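Local coordinates for protein fusolin (Unidentified entomopoxvirus, PDB 4YN2) that crystallises into viral spindles that enhance virulence in insects and probably acts on chitin as a lytic polysaccharide monooxygenase-like protein, at residues A[151-156]-A[167-172]; A[205-210]-A[225-230]. All blocks are in the same frame, centred on the assembly; numbering follows the deposited sequence.

How the interactions relate
Interactions 1 and 2 are two strand pairings of one mixed sheet in the lytic polysaccharide monooxygenase-like domain, joined through the pairing of strand 145-152 with strand 206-214, with centres about 9 Å apart. Where these two strands run side by side, Thr-152 OG1 lies 3.0 Å from Val-207 N, probably as a hydrogen bond, and Phe-156 CE2 packs 3.7 Å from Val-207 CG2. Further along, Leu-168 CD1 approaches Tyr-209 CD2 at 3.7 Å. Interaction 1 reaches the glycan through Leu-170, which touches an N-acetylglucosamine, probably part of the N-linked chain on Asn-173. Interaction 2 lies deeper, its Val-210 side chain about 14 Å from the zinc ion held by His-1 and His-142.

Interaction 1 of 2, residues A[151-156]-A[167-172]; sequences ITKPSF and NLDLIY
Lys-153 and Asp-169 form a salt bridge beside the last rungs of an antiparallel strand pair, NZ lying 2.7 Å from OD1 on the syn side of the carboxylate. The lysine chain is extended until its final bond, where chi4 of -75° turns NZ onto the aspartate; the lysine CG also lies against Asp-169 OD2. Ile-151 and Asp-169 form a hydrogen-bonded pair, with Ile-151 N to Asp-169 O at 2.9 Å and Asp-169 N to Ile-151 O at 2.8 Å. Lys-153 N to Asn-167 O, also 2.8 Å, carries the pairing past the non-hydrogen-bonded pair Thr-152 and Leu-168. On the face of Ile-151, its CG2 meets Ile-171 CG2 at 3.7 Å. On that of Thr-152, the threonine methyl CG2 sits 3.5 Å above the centre of the Phe-156 ring, whose edge receives Asn-167 ND2 with amide and ring planes perpendicular. Hydrogen bonds from Val-164 N to Asn-167 OD1 and from Asn-167 ND2 to Arg-162 O hold that amide, while the type I turn 153-156 positions the phenyl group. Strand 206-214 flanks strand 145-152, and Ile-171 packs on strand 191-200 of the opposing sheet of the beta-sandwich; at Val-149 a classic beta bulge takes in Ile-171 and Tyr-172.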
ATOM      1  N   ILE A 151      -8.100   4.250   6.094  1.00  4.84           N
ATOM      2  CA  ILE A 151      -6.798   4.840   5.849  1.00  4.56           C
ATOM      3  C   ILE A 151      -6.056   4.833   7.164  1.00  7.55           C
ATOM      4  O   ILE A 151      -6.655   5.021   8.227  1.00  5.68           O
ATOM      5  CB  ILE A 151      -6.847   6.259   5.210  1.00  7.90           C
ATOM      6  CG1 ILE A 151      -5.435   6.703   4.776  1.00  7.49           C
ATOM      7  CG2 ILE A 151      -7.497   7.300   6.149  1.00  9.65           C
ATOM      8  CD1 ILE A 151      -5.403   7.917   3.868  1.00 10.36           C
ATOM      9  N   THR A 152      -4.749   4.648   7.098  1.00  3.51           N
ATOM     10  CA  THR A 152      -3.942   4.706   8.288  1.00  3.26           C
ATOM     11  C   THR A 152      -4.026   6.101   8.906  1.00  9.37           C
ATOM     12  O   THR A 152      -4.178   7.098   8.197  1.00  9.04           O
ATOM     13  CB  THR A 152      -2.504   4.342   7.981  1.00  5.88           C
ATOM     14  OG1 THR A 152      -2.120   4.953   6.748  1.00  6.78           O
ATOM     15  CG2 THR A 152      -2.283   2.836   7.930  1.00  4.23           C
ATOM     16  N   LYS A 153      -3.888   6.166  10.216  1.00  8.28           N
ATOM     17  CA  LYS A 153      -3.896   7.435  10.949  1.00  8.72           C
ATOM     18  C   LYS A 153      -2.697   8.304  10.521  1.00 13.57           C
ATOM     19  O   LYS A 153      -1.707   7.777  10.002  1.00 12.73           O
ATOM     20  CB  LYS A 153      -3.911   7.200  12.471  1.00  9.24           C
ATOM     21  CG  LYS A 153      -5.280   6.744  12.945  1.00 10.65           C
ATOM     22  CD  LYS A 153      -5.351   6.533  14.440  1.00 15.26           C
ATOM     23  CE  LYS A 153      -6.664   5.919  14.897  1.00 17.19           C
ATOM     24  NZ  LYS A 153      -7.780   6.896  14.880  1.00 19.16           N
ATOM     25  N   PRO A 154      -2.823   9.642  10.664  1.00 11.90           N
ATOM     26  CA  PRO A 154      -1.794  10.569  10.154  1.00 12.53           C
ATOM     27  C   PRO A 154      -0.322  10.335  10.502  1.00 17.61           C
ATOM     28  O   PRO A 154       0.527  10.704   9.683  1.00 19.61           O
ATOM     29  CB  PRO A 154      -2.225  11.900  10.755  1.00 14.55           C
ATOM     30  CG  PRO A 154      -3.676  11.804  10.844  1.00 18.30           C
ATOM     31  CD  PRO A 154      -3.970  10.392  11.215  1.00 13.66           C
ATOM     32  N   SER A 155      -0.005   9.773  11.664  1.00 11.92           N
ATOM     33  CA  SER A 155       1.399   9.560  12.045  1.00 12.24           C
ATOM     34  C   SER A 155       1.877   8.121  11.770  1.00 15.45           C
ATOM     35  O   SER A 155       2.969   7.755  12.192  1.00 13.49           O
ATOM     36  CB  SER A 155       1.600   9.903  13.521  1.00 16.38           C
ATOM     37  OG  SER A 155       0.751   9.121  14.338  1.00 25.54           O
ATOM     38  N   PHE A 156       1.098   7.323  11.014  1.00 10.96           N
ATOM     39  CA  PHE A 156       1.511   5.972  10.661  1.00  8.03           C
ATOM     40  C   PHE A 156       2.853   6.016   9.918  1.00 10.40           C
ATOM     41  O   PHE A 156       3.064   6.854   9.045  1.00  8.68           O
ATOM     42  CB  PHE A 156       0.426   5.310   9.806  1.00  8.77           C
ATOM     43  CG  PHE A 156       0.825   4.017   9.151  1.00  8.35           C
ATOM     44  CD1 PHE A 156       0.734   2.818   9.837  1.00  9.10           C
ATOM     45  CD2 PHE A 156       1.317   3.999   7.858  1.00  8.55           C
ATOM     46  CE1 PHE A 156       1.117   1.625   9.233  1.00  8.93           C
ATOM     47  CE2 PHE A 156       1.673   2.801   7.252  1.00  9.99           C
ATOM     48  CZ  PHE A 156       1.597   1.629   7.952  1.00  7.82           C
ATOM     49  N   ASN A 167      -4.862   1.595  14.269  1.00 10.04           N
ATOM     50  CA  ASN A 167      -4.272   2.752  13.594  1.00  8.61           C
ATOM     51  C   ASN A 167      -4.926   2.979  12.227  1.00  9.75           C
ATOM     52  O   ASN A 167      -4.352   3.668  11.379  1.00  8.55           O
ATOM     53  CB  ASN A 167      -2.740   2.670  13.506  1.00  8.95           C
ATOM     54  CG  ASN A 167      -2.172   1.517  12.724  1.00 15.03           C
ATOM     55  OD1 ASN A 167      -2.862   0.814  11.997  1.00  6.52           O
ATOM     56  ND2 ASN A 167      -0.893   1.293  12.871  1.00 11.00           N
ATOM     57  N   LEU A 168      -6.168   2.492  12.058  1.00  6.28           N
ATOM     58  CA  LEU A 168      -6.967   2.686  10.854  1.00  6.35           C
ATOM     59  C   LEU A 168      -8.200   3.518  11.162  1.00 11.39           C
ATOM     60  O   LEU A 168      -8.826   3.315  12.195  1.00 11.37           O
ATOM     61  CB  LEU A 168      -7.420   1.337  10.267  1.00  6.03           C
ATOM     62  CG  LEU A 168      -6.400   0.532   9.478  1.00  8.73           C
ATOM     63  CD1 LEU A 168      -7.018  -0.784   9.053  1.00  8.46           C
ATOM     64  CD2 LEU A 168      -5.863   1.323   8.284  1.00  7.12           C
ATOM     65  N   ASP A 169      -8.572   4.405  10.229  1.00  8.60           N
ATOM     66  CA  ASP A 169      -9.761   5.258  10.292  1.00  8.25           C
ATOM     67  C   ASP A 169     -10.682   4.927   9.131  1.00 11.06           C
ATOM     68  O   ASP A 169     -10.204   4.953   7.998  1.00  9.20           O
ATOM     69  CB  ASP A 169      -9.363   6.733  10.163  1.00 10.07           C
ATOM     70  CG  ASP A 169      -8.627   7.325  11.336  1.00 19.38           C
ATOM     71  OD1 ASP A 169      -8.909   6.916  12.477  1.00 20.89           O
ATOM     72  OD2 ASP A 169      -7.824   8.246  11.121  1.00 21.55           O
ATOM     73  N   LEU A 170     -11.985   4.684   9.375  1.00  7.57           N
ATOM     74  CA  LEU A 170     -12.928   4.412   8.288  1.00  7.56           C
ATOM     75  C   LEU A 170     -13.223   5.707   7.544  1.00 11.38           C
ATOM     76  O   LEU A 170     -13.577   6.690   8.186  1.00 11.42           O
ATOM     77  CB  LEU A 170     -14.224   3.799   8.836  1.00  7.92           C
ATOM     78  CG  LEU A 170     -15.335   3.472   7.813  1.00 11.98           C
ATOM     79  CD1 LEU A 170     -14.992   2.264   6.982  1.00 12.01           C
ATOM     80  CD2 LEU A 170     -16.625   3.209   8.527  1.00 13.96           C
ATOM     81  N   ILE A 171     -13.040   5.734   6.212  1.00  7.64           N
ATOM     82  CA  ILE A 171     -13.335   6.933   5.404  1.00  7.58           C
ATOM     83  C   ILE A 171     -14.431   6.672   4.363  1.00 12.11           C
ATOM     84  O   ILE A 171     -14.900   7.625   3.751  1.00 11.63           O
ATOM     85  CB  ILE A 171     -12.055   7.500   4.727  1.00 10.47           C
ATOM     86  CG1 ILE A 171     -11.388   6.482   3.766  1.00 11.07           C
ATOM     87  CG2 ILE A 171     -11.073   7.968   5.814  1.00 12.25           C
ATOM     88  CD1 ILE A 171     -10.341   7.067   2.843  1.00 15.63           C
ATOM     89  N   TYR A 172     -14.835   5.411   4.138  1.00  7.89           N
ATOM     90  CA  TYR A 172     -15.830   5.120   3.117  1.00  7.28           C
ATOM     91  C   TYR A 172     -16.555   3.824   3.400  1.00 10.35           C
ATOM     92  O   TYR A 172     -15.942   2.855   3.832  1.00  9.66           O
ATOM     93  CB  TYR A 172     -15.150   5.027   1.760  1.00  8.08           C
ATOM     94  CG  TYR A 172     -16.080   4.947   0.575  1.00  9.07           C
ATOM     95  CD1 TYR A 172     -16.623   6.097   0.014  1.00 11.00           C
ATOM     96  CD2 TYR A 172     -16.341   3.732  -0.047  1.00 10.04           C
ATOM     97  CE1 TYR A 172     -17.424   6.038  -1.124  1.00 10.03           C
ATOM     98  CE2 TYR A 172     -17.182   3.652  -1.154  1.00 11.46           C
ATOM     99  CZ  TYR A 172     -17.691   4.813  -1.717  1.00 16.04           C
ATOM    100  OH  TYR A 172     -18.473   4.720  -2.848  1.00 12.78           O
TER

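Interaction 2 of 2, residues A[205-210]-A[225-230]; sequences QAVLYV and CVDINF
Leu-208 and Ile-228 interlock at about a right angle in the tightly packed part of this antiparallel hairpin, leucine CG resting 3.8 Å from isoleucine CD1. Ile-228 directs CG1 between its backbone N and carbonyl carbon (chi1 64°), which brings this branch to Ala-206 as well, 4.1 Å from its CB. Four backbone hydrogen bonds join the pairs Ala-206/Ile-228 and Leu-208/Val-226; the bond from Ile-228 N to Ala-206 O is almost straight at 177°. On the other face, Val-207 lies alongside Asp-227, its CG2 3.5 Å from OD1, and Cys-225 SG approaches the Tyr-209 ring obliquely, 3.7 Å from CD1. A disulfide to Cys-92 fixes that sulfur. Packing gives way to a hydrated end at the partly exposed Gln-205. There one water accepts from Gln-205 NE2 and donates to Ala-206 O and to Asp-227 OD1, the last at 2.6 Å. Gln-205 NE2 also bonds to Trp-115 O, and Asp-227 is in a salt bridge with Arg-10, so the buried carboxylate is probably stabilised in its charged form. Strand 145-152 borders strand 206-214, Ile-199 of strand 191-200, in the opposing sheet of the sandwich, packs on Leu-208 and Ile-228, and Met-4 of strand 2-6 packs on Val-210 and Val-226.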
ATOM      1  N   GLN A 205       3.916   8.583   3.490  1.00 11.38           N
ATOM      2  CA  GLN A 205       3.337   7.411   2.889  1.00  9.84           C
ATOM      3  C   GLN A 205       2.282   6.806   3.810  1.00 11.42           C
ATOM      4  O   GLN A 205       2.491   6.731   5.020  1.00  9.67           O
ATOM      5  CB  GLN A 205       4.443   6.393   2.574  1.00 11.09           C
ATOM      6  CG  GLN A 205       3.993   5.360   1.586  1.00 17.70           C
ATOM      7  CD  GLN A 205       5.099   4.417   1.206  1.00 20.67           C
ATOM      8  OE1 GLN A 205       6.230   4.820   0.921  1.00 18.95           O
ATOM      9  NE2 GLN A 205       4.775   3.152   1.096  1.00 12.36           N
ATOM     10  N   ALA A 206       1.123   6.465   3.239  1.00  7.53           N
ATOM     11  CA  ALA A 206      -0.003   5.902   3.967  1.00  7.56           C
ATOM     12  C   ALA A 206      -0.425   4.589   3.350  1.00 10.86           C
ATOM     13  O   ALA A 206       0.057   4.204   2.284  1.00 10.66           O
ATOM     14  CB  ALA A 206      -1.168   6.885   3.938  1.00  8.23           C
ATOM     15  N   VAL A 207      -1.363   3.921   4.007  1.00  7.21           N
ATOM     16  CA  VAL A 207      -1.940   2.686   3.514  1.00  5.94           C
ATOM     17  C   VAL A 207      -3.445   2.803   3.518  1.00  8.04           C
ATOM     18  O   VAL A 207      -4.022   3.118   4.557  1.00  8.10           O
ATOM     19  CB  VAL A 207      -1.504   1.446   4.347  1.00  9.70           C
ATOM     20  CG1 VAL A 207      -2.217   0.177   3.865  1.00  9.88           C
ATOM     21  CG2 VAL A 207       0.000   1.255   4.299  1.00 10.10           C
ATOM     22  N   LEU A 208      -4.088   2.487   2.387  1.00  4.59           N
ATOM     23  CA  LEU A 208      -5.540   2.339   2.329  1.00  4.76           C
ATOM     24  C   LEU A 208      -5.830   0.879   2.550  1.00  8.56           C
ATOM     25  O   LEU A 208      -5.116   0.032   2.013  1.00  8.76           O
ATOM     26  CB  LEU A 208      -6.140   2.780   0.999  1.00  5.27           C
ATOM     27  CG  LEU A 208      -5.912   4.199   0.564  1.00 10.00           C
ATOM     28  CD1 LEU A 208      -6.373   4.368  -0.870  1.00  9.79           C
ATOM     29  CD2 LEU A 208      -6.634   5.174   1.479  1.00 13.36           C
ATOM     30  N   TYR A 209      -6.804   0.566   3.386  1.00  5.71           N
ATOM     31  CA  TYR A 209      -7.221  -0.806   3.633  1.00  3.88           C
ATOM     32  C   TYR A 209      -8.601  -0.921   3.052  1.00  7.14           C
ATOM     33  O   TYR A 209      -9.518  -0.250   3.529  1.00  5.65           O
ATOM     34  CB  TYR A 209      -7.192  -1.140   5.118  1.00  4.06           C
ATOM     35  CG  TYR A 209      -7.329  -2.615   5.433  1.00  4.66           C
ATOM     36  CD1 TYR A 209      -6.471  -3.547   4.864  1.00  6.13           C
ATOM     37  CD2 TYR A 209      -8.187  -3.054   6.434  1.00  5.24           C
ATOM     38  CE1 TYR A 209      -6.492  -4.877   5.243  1.00  6.35           C
ATOM     39  CE2 TYR A 209      -8.218  -4.390   6.823  1.00  5.53           C
ATOM     40  CZ  TYR A 209      -7.376  -5.301   6.218  1.00  9.63           C
ATOM     41  OH  TYR A 209      -7.410  -6.613   6.618  1.00  8.95           O
ATOM     42  N   VAL A 210      -8.730  -1.670   1.961  1.00  3.92           N
ATOM     43  CA  VAL A 210      -9.991  -1.829   1.243  1.00  3.85           C
ATOM     44  C   VAL A 210     -10.569  -3.178   1.575  1.00  7.76           C
ATOM     45  O   VAL A 210      -9.891  -4.192   1.433  1.00  7.90           O
ATOM     46  CB  VAL A 210      -9.804  -1.663  -0.290  1.00  7.63           C
ATOM     47  CG1 VAL A 210     -11.139  -1.786  -1.014  1.00  7.98           C
ATOM     48  CG2 VAL A 210      -9.131  -0.332  -0.628  1.00  7.49           C
ATOM     49  N   CYS A 225      -4.302  -4.261   1.284  1.00  4.96           N
ATOM     50  CA  CYS A 225      -3.552  -3.069   1.628  1.00  5.61           C
ATOM     51  C   CYS A 225      -3.107  -2.415   0.347  1.00  7.67           C
ATOM     52  O   CYS A 225      -2.718  -3.105  -0.590  1.00  5.64           O
ATOM     53  CB  CYS A 225      -2.375  -3.399   2.533  1.00  6.77           C
ATOM     54  SG  CYS A 225      -2.888  -3.822   4.197  1.00 11.18           S
ATOM     55  N   VAL A 226      -3.255  -1.091   0.275  1.00  4.29           N
ATOM     56  CA  VAL A 226      -2.911  -0.292  -0.890  1.00  3.76           C
ATOM     57  C   VAL A 226      -1.966   0.793  -0.421  1.00  9.07           C
ATOM     58  O   VAL A 226      -2.369   1.660   0.367  1.00  7.88           O
ATOM     59  CB  VAL A 226      -4.178   0.286  -1.557  1.00  7.77           C
ATOM     60  CG1 VAL A 226      -3.830   1.159  -2.762  1.00  8.06           C
ATOM     61  CG2 VAL A 226      -5.152  -0.813  -1.964  1.00  7.78           C
ATOM     62  N   ASP A 227      -0.720   0.760  -0.897  1.00  5.76           N
ATOM     63  CA  ASP A 227       0.279   1.746  -0.504  1.00  5.09           C
ATOM     64  C   ASP A 227       0.138   3.018  -1.338  1.00  8.97           C
ATOM     65  O   ASP A 227       0.109   2.949  -2.566  1.00  7.91           O
ATOM     66  CB  ASP A 227       1.679   1.152  -0.652  1.00  6.60           C
ATOM     67  CG  ASP A 227       1.896  -0.018   0.281  1.00 12.59           C
ATOM     68  OD1 ASP A 227       1.843   0.189   1.512  1.00 13.54           O
ATOM     69  OD2 ASP A 227       2.034  -1.156  -0.213  1.00  8.94           O
ATOM     70  N   ILE A 228       0.004   4.175  -0.667  1.00  6.15           N
ATOM     71  CA  ILE A 228      -0.151   5.462  -1.345  1.00  6.28           C
ATOM     72  C   ILE A 228       0.731   6.538  -0.720  1.00 10.49           C
ATOM     73  O   ILE A 228       1.096   6.466   0.456  1.00  9.96           O
ATOM     74  CB  ILE A 228      -1.633   5.927  -1.371  1.00  8.51           C
ATOM     75  CG1 ILE A 228      -2.198   6.196   0.051  1.00  8.84           C
ATOM     76  CG2 ILE A 228      -2.493   4.926  -2.128  1.00  9.43           C
ATOM     77  CD1 ILE A 228      -3.470   7.019   0.077  1.00 16.92           C
ATOM     78  N   ASN A 229       1.081   7.528  -1.534  1.00  8.26           N
ATOM     79  CA  ASN A 229       1.809   8.707  -1.090  1.00  9.24           C
ATOM     80  C   ASN A 229       1.296   9.893  -1.893  1.00 15.12           C
ATOM     81  O   ASN A 229       0.606   9.707  -2.896  1.00 14.51           O
ATOM     82  CB  ASN A 229       3.331   8.549  -1.203  1.00 11.13           C
ATOM     83  CG  ASN A 229       4.115   9.397  -0.224  1.00 25.02           C
ATOM     84  OD1 ASN A 229       3.581  10.295   0.442  1.00 17.87           O
ATOM     85  ND2 ASN A 229       5.412   9.161  -0.141  1.00 22.29           N
ATOM     86  N   PHE A 230       1.582  11.095  -1.422  1.00 13.22           N
ATOM     87  CA  PHE A 230       1.108  12.328  -2.021  1.00 14.05           C
ATOM     88  C   PHE A 230       2.272  13.191  -2.486  1.00 19.04           C
ATOM     89  O   PHE A 230       3.232  13.382  -1.741  1.00 17.82           O
ATOM     90  CB  PHE A 230       0.268  13.073  -0.994  1.00 16.76           C
ATOM     91  CG  PHE A 230      -0.896  12.249  -0.500  1.00 19.41           C
ATOM     92  CD1 PHE A 230      -2.121  12.294  -1.149  1.00 23.56           C
ATOM     93  CD2 PHE A 230      -0.726  11.321   0.516  1.00 23.15           C
ATOM     94  CE1 PHE A 230      -3.187  11.505  -0.715  1.00 25.02           C
ATOM     95  CE2 PHE A 230      -1.788  10.513   0.930  1.00 26.67           C
ATOM     96  CZ  PHE A 230      -3.008  10.622   0.319  1.00 24.62           C
TER
HETATM   97  O   HOH W   1       2.208   2.647   2.349  1.00 18.72           O